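Local structure of PA4485 (Pseudomonas aeruginosa, 4AVR) at residues 18-22 and 56-60; 49-55 and 75-80; 66-70 and 88-92. The protein probably acts as a lytic transglycosylase that cleaves peptidoglycan, preferring naked glycan strands that lack stem peptides. All blocks are in the same frame, centred on the assembly; numbering follows the deposited sequence. Where two conformers were deposited one is given.

Contact 1 (18-22 and 56-60); sequences TASGE and RINDR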
ATOM      1  N   THR A  18      -5.256  -7.589  11.130  1.00 11.33           N
ATOM      2  CA  THR A  18      -3.871  -7.996  11.200  1.00 11.62           C
ATOM      3  C   THR A  18      -3.775  -9.290  11.998  1.00 11.51           C
ATOM      4  O   THR A  18      -4.742  -9.716  12.653  1.00 11.91           O
ATOM      5  CB  THR A  18      -3.007  -6.925  11.904  1.00 10.71           C
ATOM      6  OG1 THR A  18      -3.406  -6.815  13.274  1.00 10.63           O
ATOM      7  CG2 THR A  18      -3.087  -5.567  11.195  1.00 11.83           C
ATOM      8  N   ALA A  19      -2.595  -9.896  11.991  1.00 12.31           N
ATOM      9  CA  ALA A  19      -2.369 -11.136  12.748  1.00 13.21           C
ATOM     10  C   ALA A  19      -2.543 -10.923  14.256  1.00 13.09           C
ATOM     11  O   ALA A  19      -2.890 -11.871  14.970  1.00 14.82           O
ATOM     12  CB  ALA A  19      -0.987 -11.688  12.448  1.00 14.44           C
ATOM     13  N   SER A  20      -2.307  -9.702  14.748  1.00 12.46           N
ATOM     14  CA  SER A  20      -2.490  -9.374  16.174  1.00 12.24           C
ATOM     15  C   SER A  20      -3.942  -9.256  16.568  1.00 12.10           C
ATOM     16  O   SER A  20      -4.258  -9.154  17.773  1.00 13.74           O
ATOM     17  CB  SER A  20      -1.856  -8.038  16.556  1.00 12.27           C
ATOM     18  OG  SER A  20      -2.576  -6.943  16.012  1.00 11.48           O
ATOM     19  N   GLY A  21      -4.826  -9.202  15.578  1.00 10.79           N
ATOM     20  CA  GLY A  21      -6.237  -8.979  15.820  1.00 11.06           C
ATOM     21  C   GLY A  21      -6.660  -7.553  15.589  1.00 10.41           C
ATOM     22  O   GLY A  21      -7.831  -7.313  15.333  1.00 12.14           O
ATOM     23  N   GLU A  22      -5.745  -6.594  15.683  1.00  9.99           N
ATOM     24  CA  GLU A  22      -6.120  -5.199  15.445  1.00  9.76           C
ATOM     25  C   GLU A  22      -6.490  -5.024  13.992  1.00  9.24           C
ATOM     26  O   GLU A  22      -5.845  -5.577  13.118  1.00 10.46           O
ATOM     27  CB  GLU A  22      -4.968  -4.252  15.761  1.00 10.51           C
ATOM     28  CG  GLU A  22      -4.573  -4.276  17.216  1.00 11.32           C
ATOM     29  CD  GLU A  22      -3.562  -3.218  17.614  1.00 12.87           C
ATOM     30  OE1 GLU A  22      -3.022  -2.506  16.720  1.00 12.57           O
ATOM     31  OE2 GLU A  22      -3.313  -3.087  18.831  1.00 15.41           O
ATOM     32  N   ARG A  56       5.175   0.034  16.491  1.00 10.27           N
ATOM     33  CA  ARG A  56       4.763  -1.085  17.330  1.00 10.75           C
ATOM     34  C   ARG A  56       4.361  -2.241  16.416  1.00 10.10           C
ATOM     35  O   ARG A  56       3.571  -2.053  15.485  1.00 10.51           O
ATOM     36  CB  ARG A  56       3.549  -0.597  18.149  1.00 13.37           C
ATOM     37  CG  ARG A  56       2.849  -1.600  19.026  1.00 13.12           C
ATOM     38  CD  ARG A  56       1.751  -0.902  19.822  1.00 14.72           C
ATOM     39  NE  ARG A  56       0.680  -0.286  19.011  1.00 14.95           N
ATOM     40  CZ  ARG A  56      -0.394  -0.936  18.576  1.00 14.91           C
ATOM     41  NH1 ARG A  56      -0.569  -2.226  18.847  1.00 16.66           N
ATOM     42  NH2 ARG A  56      -1.317  -0.295  17.880  1.00 15.48           N
ATOM     43  N   ILE A  57       4.870  -3.449  16.670  1.00  9.93           N
ATOM     44  CA  ILE A  57       4.582  -4.606  15.828  1.00  9.94           C
ATOM     45  C   ILE A  57       3.167  -5.129  16.119  1.00  9.74           C
ATOM     46  O   ILE A  57       2.832  -5.434  17.267  1.00 11.19           O
ATOM     47  CB  ILE A  57       5.618  -5.741  16.031  1.00 10.74           C
ATOM     48  CG1 ILE A  57       7.042  -5.210  15.757  1.00 10.95           C
ATOM     49  CG2 ILE A  57       5.264  -6.956  15.178  1.00 11.60           C
ATOM     50  CD1 ILE A  57       7.229  -4.539  14.401  1.00 11.55           C
ATOM     51  N   ASN A  58       2.353  -5.238  15.081  1.00  9.39           N
ATOM     52  CA  ASN A  58       1.003  -5.795  15.228  1.00  9.89           C
ATOM     53  C   ASN A  58       0.598  -6.726  14.093  1.00  9.57           C
ATOM     54  O   ASN A  58      -0.572  -7.054  13.979  1.00 10.28           O
ATOM     55  CB  ASN A  58      -0.051  -4.688  15.451  1.00 10.30           C
ATOM     56  CG  ASN A  58      -0.418  -3.981  14.175  1.00 10.38           C
ATOM     57  OD1 ASN A  58       0.268  -4.121  13.165  1.00 10.44           O
ATOM     58  ND2 ASN A  58      -1.519  -3.221  14.205  1.00 11.07           N
ATOM     59  N   ASP A  59       1.544  -7.173  13.270  1.00  9.40           N
ATOM     60  CA  ASP A  59       1.189  -7.995  12.122  1.00  9.69           C
ATOM     61  C   ASP A  59       2.374  -8.848  11.695  1.00  9.72           C
ATOM     62  O   ASP A  59       3.510  -8.600  12.107  1.00 10.11           O
ATOM     63  CB  ASP A  59       0.715  -7.105  10.959  1.00  9.71           C
ATOM     64  CG  ASP A  59      -0.221  -7.807   9.977  1.00 10.61           C
ATOM     65  OD1 ASP A  59      -0.584  -8.986  10.167  1.00 11.11           O
ATOM     66  OD2 ASP A  59      -0.616  -7.140   8.993  1.00 12.39           O
ATOM     67  N   ARG A  60       2.070  -9.844  10.870  1.00 10.67           N
ATOM     68  CA  ARG A  60       3.044 -10.708  10.242  1.00 11.53           C
ATOM     69  C   ARG A  60       3.174 -10.353   8.768  1.00 12.07           C
ATOM     70  O   ARG A  60       2.617  -9.369   8.294  1.00 13.85           O
ATOM     71  CB  ARG A  60       2.670 -12.187  10.486  1.00 12.12           C
ATOM     72  CG  ARG A  60       2.657 -12.567  11.961  1.00 13.56           C
ATOM     73  CD  ARG A  60       4.034 -12.436  12.580  1.00 14.67           C
ATOM     74  NE  ARG A  60       4.015 -12.681  14.016  1.00 14.61           N
ATOM     75  CZ  ARG A  60       4.787 -12.037  14.897  1.00 12.96           C
ATOM     76  NH1 ARG A  60       5.650 -11.108  14.494  1.00 12.75           N
ATOM     77  NH2 ARG A  60       4.693 -12.295  16.200  1.00 15.96           N
TER

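Contact 2 (49-55 and 75-80); sequences NRRSVVV and AAEGLG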
ATOM      1  N   ASN A  49      17.582   8.819   3.927  1.00 11.26           N
ATOM      2  CA  ASN A  49      17.467  10.199   4.422  1.00 11.69           C
ATOM      3  C   ASN A  49      17.775  10.374   5.904  1.00 11.55           C
ATOM      4  O   ASN A  49      17.760  11.493   6.391  1.00 14.03           O
ATOM      5  CB  ASN A  49      16.085  10.736   4.110  1.00 13.04           C
ATOM      6  CG  ASN A  49      14.979   9.891   4.769  1.00 13.14           C
ATOM      7  OD1 ASN A  49      15.187   9.209   5.725  1.00 14.07           O
ATOM      8  ND2 ASN A  49      13.777   9.983   4.165  1.00 16.35           N
ATOM      9  N   ARG A  50      18.051   9.283   6.601  1.00 12.12           N
ATOM     10  CA  ARG A  50      18.360   9.293   8.040  1.00 12.88           C
ATOM     11  C   ARG A  50      17.209   9.693   8.957  1.00 13.77           C
ATOM     12  O   ARG A  50      17.394   9.865  10.175  1.00 16.75           O
ATOM     13  CB  ARG A  50      19.588  10.178   8.362  1.00 15.14           C
ATOM     14  CG  ARG A  50      20.860   9.910   7.612  1.00 21.93           C
ATOM     15  CD  ARG A  50      21.327   8.567   7.990  1.00 23.69           C
ATOM     16  NE  ARG A  50      21.957   8.522   9.312  1.00 23.85           N
ATOM     17  CZ  ARG A  50      22.584   7.435   9.736  1.00 21.10           C
ATOM     18  NH1 ARG A  50      22.729   6.374   8.900  1.00 16.52           N
ATOM     19  NH2 ARG A  50      23.073   7.410  10.959  1.00 27.70           N
ATOM     20  N   ARG A  51      15.995   9.751   8.406  1.00 11.68           N
ATOM     21  CA  ARG A  51      14.814   9.970   9.236  1.00 11.55           C
ATOM     22  C   ARG A  51      14.467   8.703   9.992  1.00 10.86           C
ATOM     23  O   ARG A  51      14.684   7.599   9.495  1.00 11.21           O
ATOM     24  CB  ARG A  51      13.642  10.404   8.384  1.00 13.25           C
ATOM     25  CG  ARG A  51      13.920  11.736   7.700  1.00 16.07           C
ATOM     26  CD  ARG A  51      12.739  12.268   6.930  1.00 20.15           C
ATOM     27  NE  ARG A  51      11.681  12.675   7.823  1.00 24.05           N
ATOM     28  CZ  ARG A  51      10.500  13.119   7.416  1.00 25.31           C
ATOM     29  NH1 ARG A  51      10.231  13.203   6.120  1.00 30.83           N
ATOM     30  NH2 ARG A  51       9.585  13.461   8.308  1.00 28.39           N
ATOM     31  N   SER A  52      13.930   8.853  11.194  1.00 11.67           N
ATOM     32  CA  SER A  52      13.583   7.703  12.018  1.00 11.56           C
ATOM     33  C   SER A  52      12.241   7.879  12.696  1.00 11.50           C
ATOM     34  O   SER A  52      11.789   8.995  12.961  1.00 13.33           O
ATOM     35  CB  SER A  52      14.658   7.424  13.063  1.00 13.97           C
ATOM     36  OG  SER A  52      14.710   8.413  14.053  1.00 17.78           O
ATOM     37  N   VAL A  53      11.598   6.741  12.940  1.00 11.17           N
ATOM     38  CA  VAL A  53      10.343   6.663  13.692  1.00 11.50           C
ATOM     39  C   VAL A  53      10.390   5.444  14.596  1.00 10.75           C
ATOM     40  O   VAL A  53      11.233   4.567  14.418  1.00 11.52           O
ATOM     41  CB  VAL A  53       9.104   6.550  12.778  1.00 12.28           C
ATOM     42  CG1 VAL A  53       9.002   7.743  11.836  1.00 13.77           C
ATOM     43  CG2 VAL A  53       9.099   5.253  12.010  1.00 12.88           C
ATOM     44  N   VAL A  54       9.467   5.389  15.555  1.00 11.08           N
ATOM     45  CA  VAL A  54       9.257   4.192  16.371  1.00 11.01           C
ATOM     46  C   VAL A  54       7.882   3.627  16.035  1.00 10.71           C
ATOM     47  O   VAL A  54       6.877   4.353  16.035  1.00 12.45           O
ATOM     48  CB  VAL A  54       9.376   4.505  17.866  1.00 12.87           C
ATOM     49  CG1 VAL A  54       9.069   3.265  18.692  1.00 14.34           C
ATOM     50  CG2 VAL A  54      10.775   5.010  18.184  1.00 14.46           C
ATOM     51  N   VAL A  55       7.859   2.340  15.712  1.00 10.47           N
ATOM     52  CA  VAL A  55       6.614   1.627  15.426  1.00 10.31           C
ATOM     53  C   VAL A  55       6.426   0.483  16.407  1.00 10.17           C
ATOM     54  O   VAL A  55       7.364   0.045  17.075  1.00 11.61           O
ATOM     55  CB  VAL A  55       6.582   1.087  13.980  1.00 10.68           C
ATOM     56  CG1 VAL A  55       6.565   2.230  12.965  1.00 13.13           C
ATOM     57  CG2 VAL A  55       7.735   0.117  13.728  1.00 11.24           C
ATOM     58  N   ALA A  75       3.578   6.008   9.525  1.00  9.11           N
ATOM     59  CA  ALA A  75       5.000   5.746   9.749  1.00  9.33           C
ATOM     60  C   ALA A  75       5.812   6.052   8.489  1.00  9.00           C
ATOM     61  O   ALA A  75       6.922   6.592   8.573  1.00  9.81           O
ATOM     62  CB  ALA A  75       5.214   4.309  10.198  1.00  9.56           C
ATOM     63  N   ALA A  76       5.278   5.695   7.328  1.00  8.77           N
ATOM     64  CA  ALA A  76       5.950   5.983   6.063  1.00  9.43           C
ATOM     65  C   ALA A  76       6.133   7.478   5.849  1.00 10.14           C
ATOM     66  O   ALA A  76       7.165   7.925   5.343  1.00 11.22           O
ATOM     67  CB  ALA A  76       5.202   5.375   4.912  1.00  9.92           C
ATOM     68  N   GLU A  77       5.139   8.267   6.248  1.00 10.36           N
ATOM     69  CA  GLU A  77       5.279   9.732   6.216  1.00 11.24           C
ATOM     70  C   GLU A  77       6.433  10.196   7.099  1.00 11.59           C
ATOM     71  O   GLU A  77       7.251  11.016   6.680  1.00 13.19           O
ATOM     72  CB  GLU A  77       3.972  10.413   6.647  1.00 12.73           C
ATOM     73  CG  GLU A  77       2.854  10.211   5.639  1.00 13.55           C
ATOM     74  CD  GLU A  77       1.488  10.643   6.099  1.00 15.76           C
ATOM     75  OE1 GLU A  77       1.173  10.639   7.300  1.00 19.57           O
ATOM     76  OE2 GLU A  77       0.626  10.844   5.217  1.00 18.96           O
ATOM     77  N   GLY A  78       6.508   9.669   8.319  1.00 11.61           N
ATOM     78  CA  GLY A  78       7.594  10.029   9.230  1.00 12.30           C
ATOM     79  C   GLY A  78       8.967   9.621   8.702  1.00 11.54           C
ATOM     80  O   GLY A  78       9.956  10.276   8.992  1.00 13.90           O
ATOM     81  N   LEU A  79       9.000   8.543   7.919  1.00 10.86           N
ATOM     82  CA  LEU A  79      10.241   8.050   7.310  1.00 10.98           C
ATOM     83  C   LEU A  79      10.573   8.732   5.988  1.00 11.41           C
ATOM     84  O   LEU A  79      11.638   8.492   5.427  1.00 12.51           O
ATOM     85  CB  LEU A  79      10.149   6.540   7.120  1.00 10.17           C
ATOM     86  CG  LEU A  79      10.203   5.721   8.405  1.00 10.56           C
ATOM     87  CD1 LEU A  79       9.699   4.306   8.154  1.00 11.50           C
ATOM     88  CD2 LEU A  79      11.611   5.689   8.973  1.00 11.79           C
ATOM     89  N   GLY A  80       9.683   9.576   5.479  1.00 11.75           N
ATOM     90  CA  GLY A  80       9.895  10.218   4.188  1.00 12.76           C
ATOM     91  C   GLY A  80       9.936   9.265   3.013  1.00 13.29           C
ATOM     92  O   GLY A  80      10.654   9.501   2.041  1.00 15.95           O
TER
HETATM   93  O   HOH W   1      12.940  11.854   1.553  1.00 61.19           O
HETATM   94  O   HOH W   2      10.761  11.214  11.498  1.00 23.44           O

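Contact 3 (66-70 and 88-92); sequences GRIID and PVRIE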
ATOM      1  N   GLY A  66      14.285 -10.334   1.534  1.00 19.69           N
ATOM      2  CA  GLY A  66      14.913  -9.031   1.469  1.00 17.74           C
ATOM      3  C   GLY A  66      14.109  -7.904   2.083  1.00 13.51           C
ATOM      4  O   GLY A  66      14.657  -6.829   2.318  1.00 14.15           O
ATOM      5  N   ARG A  67      12.819  -8.147   2.324  1.00 12.93           N
ATOM      6  CA  ARG A  67      11.939  -7.163   2.959  0.50 11.83           C
ATOM      7  C   ARG A  67      11.855  -7.516   4.442  1.00 11.71           C
ATOM      8  O   ARG A  67      11.489  -8.633   4.792  1.00 15.29           O
ATOM      9  CB  ARG A  67      10.556  -7.146   2.270  0.50 14.96           C
ATOM     10  CG  ARG A  67       9.649  -5.964   2.664  0.50 16.37           C
ATOM     11  CD  ARG A  67       8.477  -5.776   1.708  0.50 18.37           C
ATOM     12  NE  ARG A  67       8.918  -5.624   0.326  0.50 15.97           N
ATOM     13  CZ  ARG A  67       8.245  -6.055  -0.743  0.50 17.74           C
ATOM     14  NH1 ARG A  67       7.085  -6.701  -0.613  0.50 17.94           N
ATOM     15  NH2 ARG A  67       8.783  -5.888  -1.952  0.50 17.88           N
ATOM     16  N   ILE A  68      12.196  -6.559   5.314  1.00  9.43           N
ATOM     17  CA  ILE A  68      12.281  -6.801   6.749  1.00  9.62           C
ATOM     18  C   ILE A  68      11.084  -6.273   7.534  1.00  9.08           C
ATOM     19  O   ILE A  68      10.773  -6.819   8.588  1.00  9.94           O
ATOM     20  CB  ILE A  68      13.615  -6.222   7.306  1.00 10.54           C
ATOM     21  CG1 ILE A  68      13.928  -6.790   8.693  1.00 11.77           C
ATOM     22  CG2 ILE A  68      13.647  -4.701   7.308  1.00 11.04           C
ATOM     23  CD1 ILE A  68      15.336  -6.466   9.156  1.00 13.75           C
ATOM     24  N   ILE A  69      10.425  -5.225   7.052  1.00  8.69           N
ATOM     25  CA  ILE A  69       9.339  -4.612   7.816  1.00  8.84           C
ATOM     26  C   ILE A  69       8.388  -3.916   6.863  1.00  8.66           C
ATOM     27  O   ILE A  69       8.813  -3.377   5.853  1.00 10.12           O
ATOM     28  CB  ILE A  69       9.917  -3.649   8.884  1.00  9.41           C
ATOM     29  CG1 ILE A  69       8.900  -3.279   9.964  1.00 10.56           C
ATOM     30  CG2 ILE A  69      10.575  -2.422   8.257  1.00 10.65           C
ATOM     31  CD1 ILE A  69       9.533  -2.686  11.207  1.00 12.52           C
ATOM     32  N   ASP A  70       7.094  -3.961   7.178  1.00  8.18           N
ATOM     33  CA  ASP A  70       6.074  -3.204   6.461  1.00  8.23           C
ATOM     34  C   ASP A  70       5.428  -2.253   7.451  1.00  8.00           C
ATOM     35  O   ASP A  70       4.968  -2.702   8.491  1.00  9.77           O
ATOM     36  CB  ASP A  70       4.990  -4.132   5.893  1.00  9.37           C
ATOM     37  CG  ASP A  70       5.542  -5.231   4.978  1.00 11.33           C
ATOM     38  OD1 ASP A  70       6.589  -5.041   4.317  1.00 12.77           O
ATOM     39  OD2 ASP A  70       4.915  -6.305   4.924  1.00 13.77           O
ATOM     40  N   PRO A  88      15.684   1.271   2.023  1.00  9.90           N
ATOM     41  CA  PRO A  88      16.517   0.485   2.930  1.00  9.44           C
ATOM     42  C   PRO A  88      16.416   1.061   4.329  1.00  8.76           C
ATOM     43  O   PRO A  88      16.520   2.281   4.504  1.00  9.67           O
ATOM     44  CB  PRO A  88      17.925   0.681   2.358  1.00 11.30           C
ATOM     45  CG  PRO A  88      17.875   2.048   1.730  1.00 12.53           C
ATOM     46  CD  PRO A  88      16.471   2.232   1.221  1.00 12.33           C
ATOM     47  N   VAL A  89      16.241   0.201   5.329  1.00  8.43           N
ATOM     48  CA  VAL A  89      16.124   0.640   6.696  1.00  8.49           C
ATOM     49  C   VAL A  89      17.020  -0.165   7.622  1.00  8.47           C
ATOM     50  O   VAL A  89      17.332  -1.329   7.391  1.00  9.35           O
ATOM     51  CB  VAL A  89      14.665   0.584   7.246  1.00  8.82           C
ATOM     52  CG1 VAL A  89      13.758   1.512   6.460  1.00  9.35           C
ATOM     53  CG2 VAL A  89      14.128  -0.835   7.267  1.00  9.41           C
ATOM     54  N   ARG A  90      17.398   0.500   8.706  1.00  8.54           N
ATOM     55  CA  ARG A  90      17.910  -0.173   9.900  1.00  9.13           C
ATOM     56  C   ARG A  90      16.736  -0.304  10.872  1.00  9.56           C
ATOM     57  O   ARG A  90      15.895   0.599  10.963  1.00 11.19           O
ATOM     58  CB  ARG A  90      19.005   0.670  10.576  1.00 10.06           C
ATOM     59  CG  ARG A  90      20.044  -0.143  11.336  1.00 10.15           C
ATOM     60  CD  ARG A  90      21.042  -0.729  10.365  1.00 10.72           C
ATOM     61  NE  ARG A  90      22.089  -1.554  10.961  1.00 11.30           N
ATOM     62  CZ  ARG A  90      23.166  -1.089  11.584  1.00 11.34           C
ATOM     63  NH1 ARG A  90      23.349   0.211  11.757  1.00 12.29           N
ATOM     64  NH2 ARG A  90      24.081  -1.945  12.037  1.00 13.15           N
ATOM     65  N   ILE A  91      16.664  -1.426  11.570  1.00  9.35           N
ATOM     66  CA  ILE A  91      15.713  -1.585  12.659  1.00 10.03           C
ATOM     67  C   ILE A  91      16.440  -1.959  13.935  1.00 10.72           C
ATOM     68  O   ILE A  91      17.461  -2.653  13.926  1.00 12.05           O
ATOM     69  CB  ILE A  91      14.585  -2.597  12.348  1.00 10.93           C
ATOM     70  CG1 ILE A  91      15.083  -4.037  12.235  1.00 12.33           C
ATOM     71  CG2 ILE A  91      13.824  -2.167  11.102  1.00 11.86           C
ATOM     72  CD1 ILE A  91      13.959  -5.060  12.169  1.00 14.19           C
ATOM     73  N   GLU A  92      15.907  -1.477  15.048  1.00 12.13           N
ATOM     74  CA  GLU A  92      16.428  -1.814  16.352  1.00 13.99           C
ATOM     75  C   GLU A  92      15.269  -2.017  17.308  1.00 14.23           C
ATOM     76  O   GLU A  92      14.489  -1.098  17.530  1.00 14.22           O
ATOM     77  CB  GLU A  92      17.316  -0.690  16.861  1.00 15.89           C
ATOM     78  CG  GLU A  92      17.949  -1.008  18.200  1.00 18.46           C
ATOM     79  CD  GLU A  92      18.706   0.153  18.807  1.00 21.66           C
ATOM     80  OE1 GLU A  92      18.875   1.198  18.151  1.00 24.79           O
ATOM     81  OE2 GLU A  92      19.149   0.022  19.960  1.00 35.57           O
TER

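Contact 1 (18-22 and 56-60)
Glu22, Ser20, Ala19 and Thr18 meet Arg56, Asn58 and Asp59 in a polar, partly buried contact between the loop joining strands 2-8 and 30-32 and the C-terminal part of strand 52-59. At one end lies a two-pronged salt bridge. Arg56 offers its terminal nitrogens end-on, NH1 to Glu22 OE2 at 2.9 Å and NH2 to Glu22 OE1 at 3.0 Å, yet the carboxylate and guanidinium planes are turned 54° apart, so the pairing is twisted rather than coplanar. OE1 uses its syn lone pair for Arg56. It accepts a second bond, from Asn58 ND2 at 3.0 Å, which meets it from above the carboxylate plane while OE1 stays in the amide plane of Asn58. Beyond CG the Glu22 chain is extended (chi2 -172°), which carries the carboxylate out to Arg56 and Asn58.

The backbone of Asn58 holds the middle: its carbonyl O accepts from Ser20 OG at 2.9 Å and, at a longer 3.3 Å, from Ser20 N, which stands above the carbonyl plane. Ser20 OG also accepts from Glu22 N at 3.2 Å, which fixes its position. Next along, Ala19 N points almost straight at Asp59 OD1 (2.9 Å, 168°), reaching it from above the carboxylate plane. The other oxygen, Asp59 OD2, bonds to Tyr9 OH, and Thr18 CB packs against Asp59 CG at 3.5 Å.

A type I turn from Thr18 to Gly21, overlapped by an ST turn from Ser20 to Glu22, therefore docks on a strand of the double-psi beta-barrel, the fold of the RlpA family.

Contact 2 (49-55 and 75-80)
Val53, on strand 52-59, is the apolar centre and packs against the last turn of helix 73-79. Its CG2 lies 3.8 Å from Leu79 CG, the two side chains crossing at about a right angle. CG1, placed beside the backbone N by chi1 of -59°, rests 3.7 Å from Gly78 C; with no side chain at Gly78, the methyl lies directly on the helix backbone. Further along the strand, Val55 CG1 meets Ala75 CB at 3.7 Å. The axes of strand 52-55 and helix 75-79 approach to 7.5 Å and run nearly antiparallel, at 159°, so residues 53 and 55 successively meet the helix from its C-terminal end back toward Ala75.

Outward, the chemistry turns polar. The guanidinium of Arg51 lies with one face over the backbone at the helix end, Gly78 C standing 3.8 Å above its plane; Arg51 NE and Gly78 O are close, but the angle is too poor for a hydrogen bond. Water 2 joins Ser52 O to Gly78 O, donating to both at 2.8 Å. At the polar edge, Asn49 ND2 gives a nearly straight bond to Leu79 O (2.9 Å, 172°) that lies in the amide plane of Asn49, while its OD1 accepts from Arg51 N.

An Asx turn at Asn49 thus meets a Schellman motif, closed at Gly80, where the helix packs on a barrel strand.

Contact 3 (66-70 and 88-92)
The interior of the double-psi beta-barrel is filled here by side chains from two strands that are not neighbours in the sheet: strands 67-71 and 87-93 both flank strand 2-8, and Ile68 and Ile69 on one meet Val89 and Ile91 on the other. The short segments 67-70 and 88-92 cross at 77° with their axes 8.5 Å apart, a spacing bridged by side chains alone.

Ile68 and Ile91 reach toward each other tip to tip, CD1 of Ile68 lying 3.6 Å from CD1 of Ile91. Ile68 is extended, with chi2 at 169°, and its end methyl thereby projects across to Ile91. Its other branch turns to Val89, CG2 of Ile68 standing 3.9 Å from CG2 of Val89. That same valine methyl also receives Ile69, whose CG2 is 4.0 Å from Val89 CG2, and the two side chains cross at about a right angle. Ile69 CD1 comes more loosely to Ile91 CG2, at 4.3 Å.

Two successive residues of one strand face the same partner because the backbone at Ile68 leaves the extended conformation (psi -28°), breaking the usual alternation. Val44 touches both Ile69 and Val89, and Val42 packs on Ile91, so strand 41-46 contributes to the same packing.

With all four side chains buried and purely aliphatic, the attraction here rests on close methyl packing and on the exclusion of water that burial brings.

In the fold
Contact 3 belongs to the core, with every touching residue buried, whereas contacts 1 and 2 are partly buried, contact 1 held mainly by hydrogen bonds and a salt bridge. Contacts 1 and 2 share strand 52-59 yet lie on opposite sides of the chain's centre, about 19 Å apart between contact centres: one end of the strand receives a polar loop, the other a helix. Contact 2 grades from aliphatic packing to a side-chain-to-backbone bond and a water bridge, and its inner edge continues into contact 3 through Val55 CG2 and Ile69 CD1, 4.2 Å apart. Contacts 1 and 3 do not touch one another, but residues of both contacts reach the second subunit.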